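Local coordinates for protein superoxide dismutase [Fe] (Methanothermobacter thermautotrophicus, PDB 1MA1) that catalyses the dismutation of superoxide radicals to hydrogen peroxide and dioxygen, using one bound iron ion in each subunit of a homotetramer, at residues 47-52 with 69-74; 122-127 with 131-136; 143-148 with 155-160. One frame throughout, in Å; residues are numbered along the deposited sequence.

In the fold
From the N terminus, contact 1 comes first: it pairs the helices 27-57 and 64-86 and closes the loop between them, 16 residues counted from segment to segment. Contact 2 follows in the C-terminal domain, where three residues separate segment 122-127, at the end of helix 113-125, from segment 131-136. Contact 3 folds the chain after strand 143-150 back against that strand. The three loops follow in series; none encloses or crosses another. Contacts 2 and 3 share the antiparallel sheet, with probable hydrogen bonds between residues 134-136 and 145-147. Contact 1 stands apart within the chain, yet its Leu49 and Leu71 pack on Phe145 of the second subunit, the counterpart of a residue of contact 3.

Contact 1 (47-52 with 69-74); sequences ALLRKL and KELSFH
Leu48 and Leu71 meet inside the antiparallel helical hairpin that forms the N-terminal domain of iron and manganese superoxide dismutases. The segments run at 147° to each other with their axes 10.4 Å apart at closest approach, a spacing that branched leucines are long enough to bridge. Leu48 does most of the reaching: a chi1 of -175° places CG opposite the backbone nitrogen and sends the side chain across to Leu71, where Leu48 CD2 lies 3.6 Å from Leu71 CD1. The same methyl is 4.1 Å from Glu70 CB, so the aliphatic root of the glutamate adds to the apolar lining. One carboxylate oxygen, OE1, stays near Leu48 CD1, while OE2 forms a salt bridge with Lys65 of the fourth subunit. Leu49 makes a lighter touch, CD2 standing 4.4 Å from Leu71 CD1. On helix 64-86, Ser72 OG turns back to donate to Lys69 O at 2.8 Å; an oxygen on so short a side chain can be satisfied within its own helix, and this one also bonds to Asn153. Leu48 and Leu52 rest on Ala67 of helix 64-86, while Leu49 and Leu71 pack on Phe145, in strand 143-150 of the second subunit.

Contact 2 (122-127 with 131-136); sequences QAAISA and GWAVLT
Apolar packing between Ala123, Ala124 and Ala133 joins the two segments, and it is carried mainly by methyl groups. Ala133 CB points from the strand toward the helix and settles beside two successive residues of it: Ala123 CB lies 4.0 Å away and Ala124 CB 4.1 Å away. The same methyl is 3.9 Å from Ala124 N, so it touches main chain as well as side chains. Three alanines suit the spot because the backbones come very near, with the CA atoms of Ala124 and Ala133 just 5.0 Å apart. Ala123 also meets Ile146 of strand 143-150, and Ala124 meets Leu166 of strand 164-167, so this part of the helix rests across all three strands of the sheet.

Two hydrogen bonds converge on Gln122 O. Ser126 OG donates to it at 2.6 Å, with a C=O...donor angle of 147°, and Ser126 N bonds to the same oxygen at 2.9 Å. The two donors arrive from opposite faces of the carbonyl plane, a double grip that a short hydroxyl side chain can supply.

Backbone conformation explains Gly131. At its phi and psi a side chain would be jammed against the carbonyl oxygen of the preceding residue.

At Trp132 and Val134 the CB atoms leave the strand away from the helix. The indole of Trp132 meets the iron ligand His81 edge-to-face and bonds through NE1 to His152. A helix on one side of a small antiparallel sheet, with an aromatic residue beside a metal ligand on the other, belongs to the C-terminal alpha/beta domain of the iron/manganese superoxide dismutases; here Ala124 lies about 13 Å from the iron, side chain to metal.

Contact 3 (143-148 with 155-160); sequences RLFIMQ and NVIPHF
The rings of Phe145 and Phe160 approach each other obliquely, Phe145 CD1 lying 3.6 Å from Phe160 CE2. One face of the Phe160 ring takes Ile157 CG2 from its own segment, 3.4 Å above the plane and offset toward the rim. Over a face of Phe145, likewise toward its rim, stands Arg143 O. In Phe145, chi1 of -73° sets CG anti to the carbonyl carbon, which swings the ring out toward Ile157 and Phe160; Ile157 CD1 is 4.3 Å from its CD1. Large flat side chains suit this place, spanning a strand and a loop that form no direct hydrogen bonds with each other.

Met147 fills the next position facing the loop. Its sulfur lies 4.3 Å from Val156 CB, and the chain bends at chi3 (81°), bringing CE to 4.2 Å from Phe160 CB; its approach to Ile157 is modelled too close to trust. Replacing Met147 by an alanine would probably open a gap beside Val156 and Phe160, where sulfur and methyl now pack.

Strand 143-150 lies at the margin of the three-stranded sheet within the chain, and the loop leading on to strand 164-167 folds back beside it. A type II beta turn from Ile157 to Phe160 shapes that loop: Pro158 has the phi that its ring imposes, and His159 takes the positive phi of the following position. Val156 packs on Val156 of the second subunit, so the loop also lies at a subunit interface.

A water joins the polar groups. It donates to Gln148 OE1 at 3.0 Å and accepts from Asn155 ND2 at 2.7 Å. Gln148 NE2 bonds to Ala123 O, so both ends of its amide have partners. Asn155 adopts left-handed helical backbone angles, which asparagine tolerates better than most residues.

Contact 1 (47-52 with 69-74)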
# COMPACT_ATOMS: atom_id res chain seq x y z
N ALA A 47 -16.62 -16.16 1.88
CA ALA A 47 -17.73 -15.24 1.77
C ALA A 47 -17.64 -14.54 0.45
O ALA A 47 -18.64 -14.29 -0.21
CB ALA A 47 -17.69 -14.22 2.88
N LEU A 48 -16.41 -14.23 0.06
CA LEU A 48 -16.18 -13.42 -1.12
C LEU A 48 -16.40 -14.26 -2.37
O LEU A 48 -16.99 -13.79 -3.35
CB LEU A 48 -14.75 -12.89 -1.09
CG LEU A 48 -14.36 -11.93 -2.19
CD1 LEU A 48 -15.31 -10.75 -2.22
CD2 LEU A 48 -12.96 -11.47 -1.92
N LEU A 49 -15.95 -15.51 -2.33
CA LEU A 49 -16.20 -16.41 -3.43
C LEU A 49 -17.69 -16.52 -3.67
O LEU A 49 -18.15 -16.45 -4.81
CB LEU A 49 -15.61 -17.79 -3.16
CG LEU A 49 -14.08 -17.88 -3.18
CD1 LEU A 49 -13.64 -19.31 -2.91
CD2 LEU A 49 -13.57 -17.44 -4.52
N ARG A 50 -18.48 -16.68 -2.62
CA ARG A 50 -19.91 -16.80 -2.79
C ARG A 50 -20.52 -15.52 -3.36
O ARG A 50 -21.41 -15.56 -4.23
CB ARG A 50 -20.58 -17.14 -1.46
CG ARG A 50 -20.38 -18.58 -1.02
CD ARG A 50 -21.27 -18.92 0.17
NE ARG A 50 -20.96 -18.08 1.33
CZ ARG A 50 -20.00 -18.37 2.21
NH1 ARG A 50 -19.28 -19.49 2.06
NH2 ARG A 50 -19.76 -17.53 3.21
N LYS A 51 -20.04 -14.38 -2.88
CA LYS A 51 -20.47 -13.10 -3.39
C LYS A 51 -20.26 -13.01 -4.92
O LYS A 51 -21.17 -12.60 -5.65
CB LYS A 51 -19.70 -11.99 -2.68
CG LYS A 51 -20.05 -10.59 -3.12
CD LYS A 51 -19.06 -9.59 -2.51
CE LYS A 51 -19.39 -8.13 -2.87
NZ LYS A 51 -20.69 -7.65 -2.28
N LEU A 52 -19.08 -13.39 -5.38
CA LEU A 52 -18.77 -13.32 -6.80
C LEU A 52 -19.57 -14.35 -7.59
O LEU A 52 -19.99 -14.08 -8.71
CB LEU A 52 -17.28 -13.54 -7.05
CG LEU A 52 -16.31 -12.43 -6.59
CD1 LEU A 52 -14.92 -12.83 -7.00
CD2 LEU A 52 -16.65 -11.08 -7.19
N LYS A 69 -9.29 -6.79 -4.27
CA LYS A 69 -8.38 -6.35 -3.22
C LYS A 69 -8.59 -7.18 -1.97
O LYS A 69 -7.64 -7.66 -1.36
CB LYS A 69 -8.57 -4.88 -2.88
CG LYS A 69 -8.03 -3.93 -3.93
CD LYS A 69 -8.14 -2.48 -3.48
CE LYS A 69 -7.42 -1.57 -4.45
NZ LYS A 69 -7.23 -0.17 -3.93
N GLU A 70 -9.85 -7.35 -1.59
CA GLU A 70 -10.18 -8.15 -0.43
C GLU A 70 -9.80 -9.62 -0.64
O GLU A 70 -9.29 -10.28 0.27
CB GLU A 70 -11.68 -8.06 -0.13
CG GLU A 70 -12.03 -8.63 1.20
CD GLU A 70 -13.45 -8.37 1.55
OE1 GLU A 70 -14.25 -9.34 1.52
OE2 GLU A 70 -13.77 -7.20 1.86
N LEU A 71 -10.05 -10.13 -1.84
CA LEU A 71 -9.78 -11.52 -2.13
C LEU A 71 -8.30 -11.79 -1.96
O LEU A 71 -7.90 -12.82 -1.40
CB LEU A 71 -10.20 -11.88 -3.56
CG LEU A 71 -10.03 -13.36 -3.91
CD1 LEU A 71 -11.01 -14.21 -3.11
CD2 LEU A 71 -10.23 -13.56 -5.42
N SER A 72 -7.48 -10.87 -2.44
CA SER A 72 -6.04 -11.10 -2.39
C SER A 72 -5.59 -11.11 -0.93
O SER A 72 -4.65 -11.82 -0.56
CB SER A 72 -5.29 -10.02 -3.19
OG SER A 72 -5.42 -8.74 -2.58
N PHE A 73 -6.26 -10.30 -0.11
CA PHE A 73 -5.96 -10.22 1.32
C PHE A 73 -6.21 -11.56 2.01
O PHE A 73 -5.33 -12.08 2.68
CB PHE A 73 -6.81 -9.13 1.96
CG PHE A 73 -6.67 -9.06 3.45
CD1 PHE A 73 -5.50 -8.59 4.02
CD2 PHE A 73 -7.70 -9.49 4.29
CE1 PHE A 73 -5.35 -8.56 5.40
CE2 PHE A 73 -7.56 -9.46 5.68
CZ PHE A 73 -6.37 -8.99 6.23
N HIS A 74 -7.40 -12.11 1.84
CA HIS A 74 -7.80 -13.30 2.57
C HIS A 74 -7.17 -14.56 2.05
O HIS A 74 -6.82 -15.44 2.82
CB HIS A 74 -9.32 -13.47 2.54
CG HIS A 74 -10.02 -12.63 3.55
ND1 HIS A 74 -11.05 -11.78 3.21
CD2 HIS A 74 -9.81 -12.46 4.87
CE1 HIS A 74 -11.44 -11.12 4.29
NE2 HIS A 74 -10.70 -11.51 5.31

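Contact 2 (122-127 with 131-136)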
# COMPACT_ATOMS: atom_id res chain seq x y z
N GLN A 122 16.05 -9.67 10.13
CA GLN A 122 15.79 -8.26 9.97
C GLN A 122 14.53 -8.03 9.15
O GLN A 122 13.76 -7.08 9.41
CB GLN A 122 16.95 -7.58 9.25
CG GLN A 122 18.28 -7.59 9.96
CD GLN A 122 19.29 -6.69 9.25
OE1 GLN A 122 20.49 -6.96 9.29
NE2 GLN A 122 18.82 -5.62 8.60
N ALA A 123 14.32 -8.88 8.16
CA ALA A 123 13.14 -8.79 7.31
C ALA A 123 11.89 -8.97 8.14
O ALA A 123 10.91 -8.27 7.93
CB ALA A 123 13.20 -9.82 6.22
N ALA A 124 11.94 -9.89 9.10
CA ALA A 124 10.80 -10.12 9.99
C ALA A 124 10.65 -8.98 10.99
O ALA A 124 9.56 -8.40 11.14
CB ALA A 124 10.97 -11.44 10.73
N ILE A 125 11.74 -8.63 11.66
CA ILE A 125 11.66 -7.68 12.76
C ILE A 125 11.21 -6.32 12.27
O ILE A 125 10.38 -5.65 12.89
CB ILE A 125 13.03 -7.56 13.49
CG1 ILE A 125 13.43 -8.94 14.03
CG2 ILE A 125 12.92 -6.57 14.63
CD1 ILE A 125 14.70 -8.97 14.83
N SER A 126 11.76 -5.91 11.13
CA SER A 126 11.61 -4.52 10.70
C SER A 126 10.31 -4.22 9.96
O SER A 126 10.07 -3.08 9.60
CB SER A 126 12.78 -4.12 9.80
OG SER A 126 12.73 -4.86 8.60
N ALA A 127 9.49 -5.24 9.72
CA ALA A 127 8.24 -5.07 8.99
C ALA A 127 7.33 -4.08 9.69
O ALA A 127 7.06 -4.22 10.88
CB ALA A 127 7.52 -6.41 8.84
N GLY A 131 2.80 -8.33 8.91
CA GLY A 131 3.38 -8.87 7.70
C GLY A 131 4.21 -10.12 7.93
O GLY A 131 4.11 -10.74 8.98
N TRP A 132 5.02 -10.47 6.94
CA TRP A 132 5.74 -11.74 6.91
C TRP A 132 7.15 -11.50 6.37
O TRP A 132 7.37 -10.58 5.58
CB TRP A 132 5.04 -12.74 5.99
CG TRP A 132 3.60 -12.97 6.30
CD1 TRP A 132 2.56 -12.11 6.06
CD2 TRP A 132 3.03 -14.15 6.86
NE1 TRP A 132 1.38 -12.69 6.45
CE2 TRP A 132 1.64 -13.94 6.95
CE3 TRP A 132 3.57 -15.36 7.30
CZ2 TRP A 132 0.76 -14.91 7.46
CZ3 TRP A 132 2.70 -16.32 7.81
CH2 TRP A 132 1.31 -16.09 7.89
N ALA A 133 8.09 -12.34 6.78
CA ALA A 133 9.27 -12.62 5.96
C ALA A 133 9.11 -13.95 5.23
O ALA A 133 8.70 -14.95 5.81
CB ALA A 133 10.51 -12.65 6.82
N VAL A 134 9.44 -13.94 3.94
CA VAL A 134 9.26 -15.09 3.07
C VAL A 134 10.50 -15.33 2.23
O VAL A 134 10.99 -14.41 1.58
CB VAL A 134 8.06 -14.87 2.12
CG1 VAL A 134 7.87 -16.08 1.23
CG2 VAL A 134 6.78 -14.60 2.93
N LEU A 135 11.00 -16.56 2.22
CA LEU A 135 12.07 -16.93 1.30
C LEU A 135 11.49 -17.47 0.01
O LEU A 135 10.51 -18.21 0.02
CB LEU A 135 12.96 -18.00 1.92
CG LEU A 135 14.16 -18.42 1.07
CD1 LEU A 135 15.04 -17.20 0.87
CD2 LEU A 135 14.95 -19.54 1.77
N THR A 136 12.09 -17.09 -1.11
CA THR A 136 11.68 -17.58 -2.43
C THR A 136 12.90 -17.64 -3.38
O THR A 136 14.04 -17.54 -2.93
CB THR A 136 10.60 -16.68 -3.04
OG1 THR A 136 10.17 -17.23 -4.29
CG2 THR A 136 11.13 -15.27 -3.27

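Contact 3 (143-148 with 155-160)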
# COMPACT_ATOMS: atom_id res chain seq x y z
N ARG A 143 18.74 -17.36 -8.06
CA ARG A 143 19.09 -16.76 -6.77
C ARG A 143 17.93 -16.90 -5.79
O ARG A 143 16.76 -16.75 -6.17
CB ARG A 143 19.45 -15.27 -6.97
CG ARG A 143 20.52 -15.07 -8.03
CD ARG A 143 20.72 -13.61 -8.45
NE ARG A 143 21.50 -12.91 -7.44
CZ ARG A 143 22.54 -12.14 -7.69
NH1 ARG A 143 22.97 -11.94 -8.93
NH2 ARG A 143 23.17 -11.56 -6.68
N LEU A 144 18.24 -17.21 -4.53
CA LEU A 144 17.27 -17.06 -3.45
C LEU A 144 17.01 -15.59 -3.18
O LEU A 144 17.94 -14.80 -3.07
CB LEU A 144 17.77 -17.74 -2.17
CG LEU A 144 17.92 -19.27 -2.20
CD1 LEU A 144 18.69 -19.73 -0.97
CD2 LEU A 144 16.53 -19.95 -2.31
N PHE A 145 15.74 -15.23 -3.08
CA PHE A 145 15.31 -13.88 -2.69
C PHE A 145 14.57 -13.96 -1.36
O PHE A 145 13.85 -14.92 -1.09
CB PHE A 145 14.35 -13.27 -3.73
CG PHE A 145 15.01 -12.86 -5.01
CD1 PHE A 145 14.23 -12.52 -6.12
CD2 PHE A 145 16.39 -12.78 -5.12
CE1 PHE A 145 14.82 -12.12 -7.32
CE2 PHE A 145 17.00 -12.37 -6.33
CZ PHE A 145 16.21 -12.04 -7.42
N ILE A 146 14.72 -12.92 -0.54
CA ILE A 146 13.79 -12.71 0.55
C ILE A 146 12.78 -11.62 0.16
O ILE A 146 13.15 -10.60 -0.43
CB ILE A 146 14.55 -12.30 1.84
CG1 ILE A 146 15.59 -13.37 2.18
CG2 ILE A 146 13.57 -12.08 3.00
CD1 ILE A 146 16.39 -13.09 3.45
N MET A 147 11.50 -11.82 0.46
CA MET A 147 10.58 -10.69 0.40
C MET A 147 9.92 -10.36 1.73
O MET A 147 9.69 -11.25 2.56
CB MET A 147 9.50 -10.88 -0.70
CG MET A 147 9.13 -12.31 -1.06
SD MET A 147 7.88 -12.51 -2.40
CE MET A 147 8.87 -12.32 -3.69
N GLN A 148 9.66 -9.08 1.95
CA GLN A 148 8.99 -8.66 3.18
C GLN A 148 7.57 -8.29 2.83
O GLN A 148 7.34 -7.25 2.25
CB GLN A 148 9.69 -7.46 3.79
CG GLN A 148 9.14 -7.07 5.13
CD GLN A 148 9.65 -5.74 5.58
OE1 GLN A 148 9.22 -4.69 5.08
NE2 GLN A 148 10.58 -5.76 6.54
N ASN A 155 3.81 -5.79 -1.33
CA ASN A 155 5.22 -5.99 -1.66
C ASN A 155 5.54 -7.46 -1.86
O ASN A 155 6.54 -7.97 -1.35
CB ASN A 155 6.12 -5.41 -0.57
CG ASN A 155 5.79 -3.97 -0.26
OD1 ASN A 155 5.57 -3.16 -1.16
ND2 ASN A 155 5.78 -3.63 1.02
N VAL A 156 4.70 -8.15 -2.62
CA VAL A 156 5.07 -9.49 -3.05
C VAL A 156 5.27 -9.58 -4.57
O VAL A 156 4.56 -8.93 -5.34
CB VAL A 156 4.03 -10.54 -2.55
CG1 VAL A 156 2.90 -9.83 -1.84
CG2 VAL A 156 3.55 -11.45 -3.71
N ILE A 157 6.27 -10.36 -4.97
CA ILE A 157 6.57 -10.53 -6.38
C ILE A 157 5.62 -11.56 -6.97
O ILE A 157 5.66 -12.73 -6.59
CB ILE A 157 8.00 -11.02 -6.56
CG1 ILE A 157 8.97 -10.06 -5.86
CG2 ILE A 157 8.32 -11.13 -8.04
CD1 ILE A 157 10.42 -10.55 -5.85
N PRO A 158 4.73 -11.14 -7.88
CA PRO A 158 3.83 -12.13 -8.46
C PRO A 158 4.60 -13.29 -9.09
O PRO A 158 5.67 -13.09 -9.66
CB PRO A 158 3.01 -11.33 -9.47
CG PRO A 158 3.83 -10.10 -9.71
CD PRO A 158 4.42 -9.80 -8.39
N HIS A 159 4.05 -14.49 -8.94
CA HIS A 159 4.51 -15.70 -9.64
C HIS A 159 5.63 -16.45 -8.89
O HIS A 159 5.87 -17.62 -9.16
CB HIS A 159 4.97 -15.33 -11.07
CG HIS A 159 5.08 -16.51 -12.00
ND1 HIS A 159 6.28 -17.03 -12.41
CD2 HIS A 159 4.12 -17.26 -12.59
CE1 HIS A 159 6.07 -18.05 -13.22
NE2 HIS A 159 4.76 -18.22 -13.34
N PHE A 160 6.30 -15.78 -7.95
CA PHE A 160 7.34 -16.44 -7.16
C PHE A 160 6.78 -17.35 -6.08
O PHE A 160 5.77 -17.02 -5.47
CB PHE A 160 8.26 -15.40 -6.53
CG PHE A 160 9.32 -14.88 -7.46
CD1 PHE A 160 9.00 -14.47 -8.73
CD2 PHE A 160 10.64 -14.80 -7.04
CE1 PHE A 160 9.99 -13.99 -9.58
CE2 PHE A 160 11.62 -14.32 -7.89
CZ PHE A 160 11.29 -13.91 -9.16
O HOH W 1 7.02 -4.96 3.01